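Local coordinates for copper induced nitroreductase D (Lactococcus lactis, PDB 2WQF), which binds FMN and is a copper-induced nitroreductase involved in defence against oxidative stress, probably acting as an FMN-dependent oxidoreductase, at residues A[56-59]-A[60-64]; A[102-105]-A[106-109]. One frame throughout, in Å; residues are numbered along the deposited sequence.

Interaction 1 comes first along the chain, inside helix 53-73, and closes before interaction 2 opens where strand 97-104 runs into helix 105-114. Their centres lie about 25 Å apart and their nearest atoms about 9 Å, so the two never touch. What joins them is the antiparallel sheet: strand 46-52, which leads into helix 53-73, pairs with strand 97-104, whose Thr-98 end reaches interaction 1 and whose far end carries interaction 2. Both belong to the nitroreductase fold that holds FMN. Residues 56-64 stand near the flavin pocket through the side chain of Trp-60, about 9 Å from the bound FMN, whereas 102-109 turn the chain from sheet to helix.

Interaction 1: residues A[56-59]-A[60-64]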
ATOM      1  N   GLN A  56     -25.079   3.692   4.608  1.00 17.89           N
ATOM      2  CA  GLN A  56     -24.130   3.744   5.711  1.00 16.59           C
ATOM      3  C   GLN A  56     -24.819   3.245   7.008  1.00 14.20           C
ATOM      4  O   GLN A  56     -24.275   2.428   7.748  1.00 16.83           O
ATOM      5  CB  GLN A  56     -23.633   5.181   5.856  1.00 15.19           C
ATOM      6  CG  GLN A  56     -23.024   5.571   7.202  1.00 14.19           C
ATOM      7  CD  GLN A  56     -21.710   4.891   7.503  1.00 14.76           C
ATOM      8  OE1 GLN A  56     -21.177   4.138   6.680  1.00 15.86           O
ATOM      9  NE2 GLN A  56     -21.170   5.162   8.694  1.00 16.00           N
ATOM     10  N   ASP A  57     -26.025   3.731   7.266  1.00 17.30           N
ATOM     11  CA  ASP A  57     -26.783   3.263   8.429  1.00 20.08           C
ATOM     12  C   ASP A  57     -27.050   1.749   8.343  1.00 22.88           C
ATOM     13  O   ASP A  57     -26.932   1.035   9.331  1.00 20.68           O
ATOM     14  CB  ASP A  57     -28.129   3.975   8.499  1.00 23.01           C
ATOM     15  CG  ASP A  57     -28.018   5.424   8.865  1.00 28.26           C
ATOM     16  OD1 ASP A  57     -26.961   5.826   9.381  1.00 26.34           O
ATOM     17  OD2 ASP A  57     -29.022   6.151   8.661  1.00 33.25           O
ATOM     18  N   LYS A  58     -27.413   1.268   7.151  1.00 19.79           N
ATOM     19  CA  LYS A  58     -27.761  -0.141   6.955  1.00 20.58           C
ATOM     20  C   LYS A  58     -26.570  -1.058   7.187  1.00 19.15           C
ATOM     21  O   LYS A  58     -26.699  -2.117   7.798  1.00 21.68           O
ATOM     22  CB  LYS A  58     -28.331  -0.364   5.547  1.00 22.35           C
ATOM     23  CG  LYS A  58     -28.709  -1.793   5.231  1.00 28.80           C
ATOM     24  CD  LYS A  58     -29.713  -1.839   4.078  1.00 36.63           C
ATOM     25  CE  LYS A  58     -30.541  -3.122   4.085  1.00 64.33           C
ATOM     26  NZ  LYS A  58     -31.657  -3.090   3.081  1.00 78.63           N
ATOM     27  N   LEU A  59     -25.408  -0.673   6.681  1.00 18.01           N
ATOM     28  CA  LEU A  59     -24.209  -1.488   6.852  1.00 18.65           C
ATOM     29  C   LEU A  59     -23.980  -1.765   8.329  1.00 19.75           C
ATOM     30  O   LEU A  59     -23.804  -2.914   8.738  1.00 18.48           O
ATOM     31  CB  LEU A  59     -22.972  -0.797   6.279  1.00 17.30           C
ATOM     32  CG  LEU A  59     -21.652  -1.518   6.592  1.00 17.23           C
ATOM     33  CD1 LEU A  59     -21.612  -2.885   5.928  1.00 18.60           C
ATOM     34  CD2 LEU A  59     -20.489  -0.688   6.133  1.00 17.23           C
ATOM     35  N   TRP A  60     -23.979  -0.721   9.134  1.00 17.30           N
ATOM     36  CA  TRP A  60     -23.606  -0.886  10.541  1.00 17.63           C
ATOM     37  C   TRP A  60     -24.729  -1.493  11.398  1.00 20.47           C
ATOM     38  O   TRP A  60     -24.478  -2.366  12.241  1.00 21.94           O
ATOM     39  CB  TRP A  60     -23.044   0.437  11.103  1.00 19.46           C
ATOM     40  CG  TRP A  60     -21.761   0.745  10.388  1.00 17.60           C
ATOM     41  CD1 TRP A  60     -21.590   1.584   9.325  1.00 21.76           C
ATOM     42  CD2 TRP A  60     -20.471   0.143  10.632  1.00 18.32           C
ATOM     43  NE1 TRP A  60     -20.283   1.551   8.911  1.00 18.25           N
ATOM     44  CE2 TRP A  60     -19.582   0.664   9.681  1.00 19.16           C
ATOM     45  CE3 TRP A  60     -20.000  -0.806  11.550  1.00 19.96           C
ATOM     46  CZ2 TRP A  60     -18.242   0.293   9.629  1.00 18.29           C
ATOM     47  CZ3 TRP A  60     -18.679  -1.163  11.503  1.00 19.61           C
ATOM     48  CH2 TRP A  60     -17.803  -0.603  10.551  1.00 19.94           C
ATOM     49  N   ASP A  61     -25.966  -1.071  11.172  1.00 20.60           N
ATOM     50  CA  ASP A  61     -27.060  -1.516  12.019  1.00 24.81           C
ATOM     51  C   ASP A  61     -27.572  -2.887  11.633  1.00 25.43           C
ATOM     52  O   ASP A  61     -27.927  -3.685  12.496  1.00 28.33           O
ATOM     53  CB  ASP A  61     -28.231  -0.546  11.933  1.00 30.54           C
ATOM     54  CG  ASP A  61     -28.084   0.640  12.859  1.00 34.27           C
ATOM     55  OD1 ASP A  61     -27.261   0.610  13.800  1.00 40.56           O
ATOM     56  OD2 ASP A  61     -28.816   1.611  12.627  1.00 38.50           O
ATOM     57  N   GLU A  62     -27.609  -3.158  10.330  1.00 22.82           N
ATOM     58  CA  GLU A  62     -28.302  -4.325   9.821  1.00 23.23           C
ATOM     59  C   GLU A  62     -27.363  -5.428   9.382  1.00 21.54           C
ATOM     60  O   GLU A  62     -27.786  -6.574   9.220  1.00 25.83           O
ATOM     61  CB  GLU A  62     -29.212  -3.921   8.660  1.00 28.49           C
ATOM     62  CG  GLU A  62     -30.287  -2.916   9.061  1.00 32.23           C
ATOM     63  CD  GLU A  62     -31.367  -2.767   8.011  1.00 32.75           C
ATOM     64  OE1 GLU A  62     -31.730  -3.788   7.388  1.00 46.55           O
ATOM     65  OE2 GLU A  62     -31.858  -1.638   7.816  1.00 49.38           O
ATOM     66  N   ILE A  63     -26.084  -5.101   9.212  1.00 22.86           N
ATOM     67  CA  ILE A  63     -25.099  -6.115   8.842  1.00 20.30           C
ATOM     68  C   ILE A  63     -24.010  -6.300   9.886  1.00 20.00           C
ATOM     69  O   ILE A  63     -23.868  -7.386  10.439  1.00 22.22           O
ATOM     70  CB  ILE A  63     -24.484  -5.830   7.436  1.00 18.29           C
ATOM     71  CG1 ILE A  63     -25.582  -5.904   6.380  1.00 23.45           C
ATOM     72  CG2 ILE A  63     -23.354  -6.797   7.110  1.00 19.81           C
ATOM     73  CD1 ILE A  63     -25.136  -5.542   4.956  1.00 21.84           C
ATOM     74  N   VAL A  64     -23.235  -5.272  10.198  1.00 19.97           N
ATOM     75  CA  VAL A  64     -22.091  -5.497  11.077  1.00 20.30           C
ATOM     76  C   VAL A  64     -22.524  -5.900  12.489  1.00 24.24           C
ATOM     77  O   VAL A  64     -22.026  -6.874  13.041  1.00 23.92           O
ATOM     78  CB  VAL A  64     -21.153  -4.291  11.136  1.00 19.43           C
ATOM     79  CG1 VAL A  64     -19.979  -4.607  12.039  1.00 22.36           C
ATOM     80  CG2 VAL A  64     -20.658  -3.916   9.749  1.00 21.14           C
TER
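Asp-61 N reaches Asp-57 O at 3.0 Å and Glu-62 N reaches Lys-58 O at 2.9 Å, both i to i+4; at Leu-59 the helix changes step, and its O takes Val-64 N, five residues on, at 2.8 Å. Ile-63 N, caught at the change, makes only weak bonds, to Lys-58 O and Leu-59 O. This is a pi-type turn, a local widening within helix 53-73 of the nitroreductase fold. Leu-59 and Trp-60 lie side by side and point the same way, with Leu-59 CG 4.1 Å from the centroid of the indole's five-membered ring in a CH-pi contact over the face. Leu-59 chi1, 172°, lays CG over that ring, and the second torsion (65°) then puts CD2 above the rim; Val-64 CG2 sits above that same face and also meets Leu-59 CD1 at 4.1 Å. At the indole's edge, Gln-56 OE1 lies in the ring plane, with the amide turned 64° from it. Gln-56 OE1 and Trp-60 NE1 both hydrogen-bond to Thr-98 OG1, so one hydroxyl ties them to strand 97-104, while Phe-92 meets the ring from helix 88-93. Were Trp-60 an alanine, the Thr-98 hydroxyl would probably lose its indole partner, keeping Gln-56 OE1, and a gap would open beside Leu-59 and Val-64. On the outer side, Lys-58 CE passes 3.6 Å from Glu-62 OE1, but Lys-58 NZ forms its salt bridge with Glu-164. Asp-57 forms a salt bridge with Arg-18 and Asp-61 one with Lys-93.

Interaction 2: residues A[102-105]-A[106-109]; sequences FEDQ and AVVK
Asp-104 OD1 accepts from Ala-106 N at 2.9 Å, on the anti side of the carboxylate and 25° out of its plane. A first torsion of -170° turns CG away from the backbone N and beside the carbonyl carbon, which brings OD1 to that amide. OD1 also lies 3.3 Å from Ala-106 CB, and OD2 meets Val-107 CG2 at 3.8 Å, the two side chains crossing at about a right angle. The main chain of Asp-104 works too: its O takes Val-108 N at 3.2 Å, in the carbonyl plane, and more weakly Val-107 N. Val-108 CG2 rests against that same oxygen. Gln-105 O then receives Lys-109 N at 2.9 Å. Meanwhile the Gln-105 side chain, bent at chi2 (-54°), folds back so that NE2 donates to Glu-103 O at 3.0 Å, with the oxygen near the amide plane but the donor well above the carbonyl plane.

Farther out, Arg-47 forms a salt bridge with Asp-104 OD2 and Ser-170 OG bonds to OD1, fixing the carboxylate from the neighbouring strand and a loop. Val-108 packs on Phe-122 and Ser-126 of helix 121-143. The whole is an aspartate N-cap at a strand-to-helix junction, where strand 97-104 of the nitroreductase sheet passes directly into helix 105-114.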
ATOM      1  N   PHE A 102     -12.244  -4.039  -2.010  1.00 11.16           N
ATOM      2  CA  PHE A 102     -12.206  -5.433  -2.412  1.00 12.14           C
ATOM      3  C   PHE A 102     -11.071  -5.617  -3.425  1.00 12.48           C
ATOM      4  O   PHE A 102     -10.622  -4.661  -4.061  1.00 12.47           O
ATOM      5  CB  PHE A 102     -13.508  -5.886  -3.098  1.00 12.88           C
ATOM      6  CG  PHE A 102     -14.777  -5.599  -2.335  1.00 13.25           C
ATOM      7  CD1 PHE A 102     -15.514  -6.634  -1.774  1.00 14.01           C
ATOM      8  CD2 PHE A 102     -15.277  -4.314  -2.257  1.00 14.43           C
ATOM      9  CE1 PHE A 102     -16.726  -6.374  -1.093  1.00 15.47           C
ATOM     10  CE2 PHE A 102     -16.453  -4.044  -1.575  1.00 14.08           C
ATOM     11  CZ  PHE A 102     -17.198  -5.071  -1.019  1.00 15.83           C
ATOM     12  N   GLU A 103     -10.628  -6.862  -3.588  1.00 12.93           N
ATOM     13  CA  GLU A 103      -9.704  -7.232  -4.654  1.00 12.40           C
ATOM     14  C   GLU A 103     -10.417  -8.246  -5.540  1.00 13.18           C
ATOM     15  O   GLU A 103     -10.981  -9.240  -5.042  1.00 14.62           O
ATOM     16  CB  GLU A 103      -8.422  -7.836  -4.082  1.00 13.26           C
ATOM     17  CG  GLU A 103      -7.510  -6.787  -3.443  1.00 14.01           C
ATOM     18  CD  GLU A 103      -6.931  -5.833  -4.496  1.00 13.47           C
ATOM     19  OE1 GLU A 103      -6.392  -6.340  -5.507  1.00 14.30           O
ATOM     20  OE2 GLU A 103      -7.030  -4.579  -4.324  1.00 13.32           O
ATOM     21  N   ASP A 104     -10.391  -8.017  -6.844  1.00 14.03           N
ATOM     22  CA  ASP A 104     -11.089  -8.880  -7.788  1.00 14.66           C
ATOM     23  C   ASP A 104     -10.291 -10.172  -8.069  1.00 14.66           C
ATOM     24  O   ASP A 104      -9.285 -10.185  -8.788  1.00 15.74           O
ATOM     25  CB  ASP A 104     -11.363  -8.104  -9.070  1.00 14.65           C
ATOM     26  CG  ASP A 104     -12.286  -8.849 -10.013  1.00 18.77           C
ATOM     27  OD1 ASP A 104     -12.412 -10.084  -9.905  1.00 21.32           O
ATOM     28  OD2 ASP A 104     -12.880  -8.198 -10.874  1.00 22.02           O
ATOM     29  N   GLN A 105     -10.774 -11.259  -7.479  1.00 16.66           N
ATOM     30  CA  GLN A 105     -10.107 -12.552  -7.588  1.00 16.54           C
ATOM     31  C   GLN A 105     -10.174 -13.147  -8.992  1.00 19.15           C
ATOM     32  O   GLN A 105      -9.348 -13.990  -9.347  1.00 19.10           O
ATOM     33  CB  GLN A 105     -10.715 -13.535  -6.583  1.00 17.69           C
ATOM     34  CG  GLN A 105     -10.598 -13.046  -5.133  1.00 18.68           C
ATOM     35  CD  GLN A 105      -9.170 -12.699  -4.765  1.00 17.59           C
ATOM     36  OE1 GLN A 105      -8.294 -13.571  -4.713  1.00 22.73           O
ATOM     37  NE2 GLN A 105      -8.925 -11.424  -4.506  1.00 18.21           N
ATOM     38  N   ALA A 106     -11.151 -12.723  -9.785  1.00 18.18           N
ATOM     39  CA  ALA A 106     -11.245 -13.219 -11.153  1.00 19.89           C
ATOM     40  C   ALA A 106     -10.071 -12.714 -12.001  1.00 18.82           C
ATOM     41  O   ALA A 106      -9.504 -13.432 -12.834  1.00 20.63           O
ATOM     42  CB  ALA A 106     -12.583 -12.826 -11.775  1.00 20.86           C
ATOM     43  N   VAL A 107      -9.688 -11.468 -11.777  1.00 16.95           N
ATOM     44  CA  VAL A 107      -8.520 -10.902 -12.444  1.00 16.96           C
ATOM     45  C   VAL A 107      -7.234 -11.566 -11.940  1.00 16.73           C
ATOM     46  O   VAL A 107      -6.368 -11.933 -12.725  1.00 18.35           O
ATOM     47  CB  VAL A 107      -8.455  -9.370 -12.240  1.00 17.92           C
ATOM     48  CG1 VAL A 107      -7.173  -8.800 -12.824  1.00 18.34           C
ATOM     49  CG2 VAL A 107      -9.657  -8.705 -12.903  1.00 19.38           C
ATOM     50  N   VAL A 108      -7.105 -11.717 -10.620  1.00 16.18           N
ATOM     51  CA  VAL A 108      -5.939 -12.389 -10.071  1.00 18.55           C
ATOM     52  C   VAL A 108      -5.771 -13.762 -10.710  1.00 20.89           C
ATOM     53  O   VAL A 108      -4.694 -14.114 -11.171  1.00 21.78           O
ATOM     54  CB  VAL A 108      -6.011 -12.504  -8.525  1.00 17.40           C
ATOM     55  CG1 VAL A 108      -4.843 -13.317  -7.986  1.00 20.62           C
ATOM     56  CG2 VAL A 108      -6.042 -11.123  -7.892  1.00 18.49           C
ATOM     57  N   LYS A 109      -6.854 -14.526 -10.748  1.00 18.13           N
ATOM     58  CA  LYS A 109      -6.818 -15.882 -11.298  1.00 20.68           C
ATOM     59  C   LYS A 109      -6.441 -15.854 -12.785  1.00 22.90           C
ATOM     60  O   LYS A 109      -5.686 -16.705 -13.270  1.00 22.35           O
ATOM     61  CB  LYS A 109      -8.178 -16.569 -11.092  1.00 27.13           C
ATOM     62  CG  LYS A 109      -8.265 -18.014 -11.575  1.00 32.57           C
ATOM     63  CD  LYS A 109      -9.611 -18.652 -11.182  1.00 46.09           C
ATOM     64  CE  LYS A 109      -9.760 -20.100 -11.678  1.00 56.58           C
ATOM     65  NZ  LYS A 109     -10.161 -20.174 -13.117  1.00 65.11           N
TER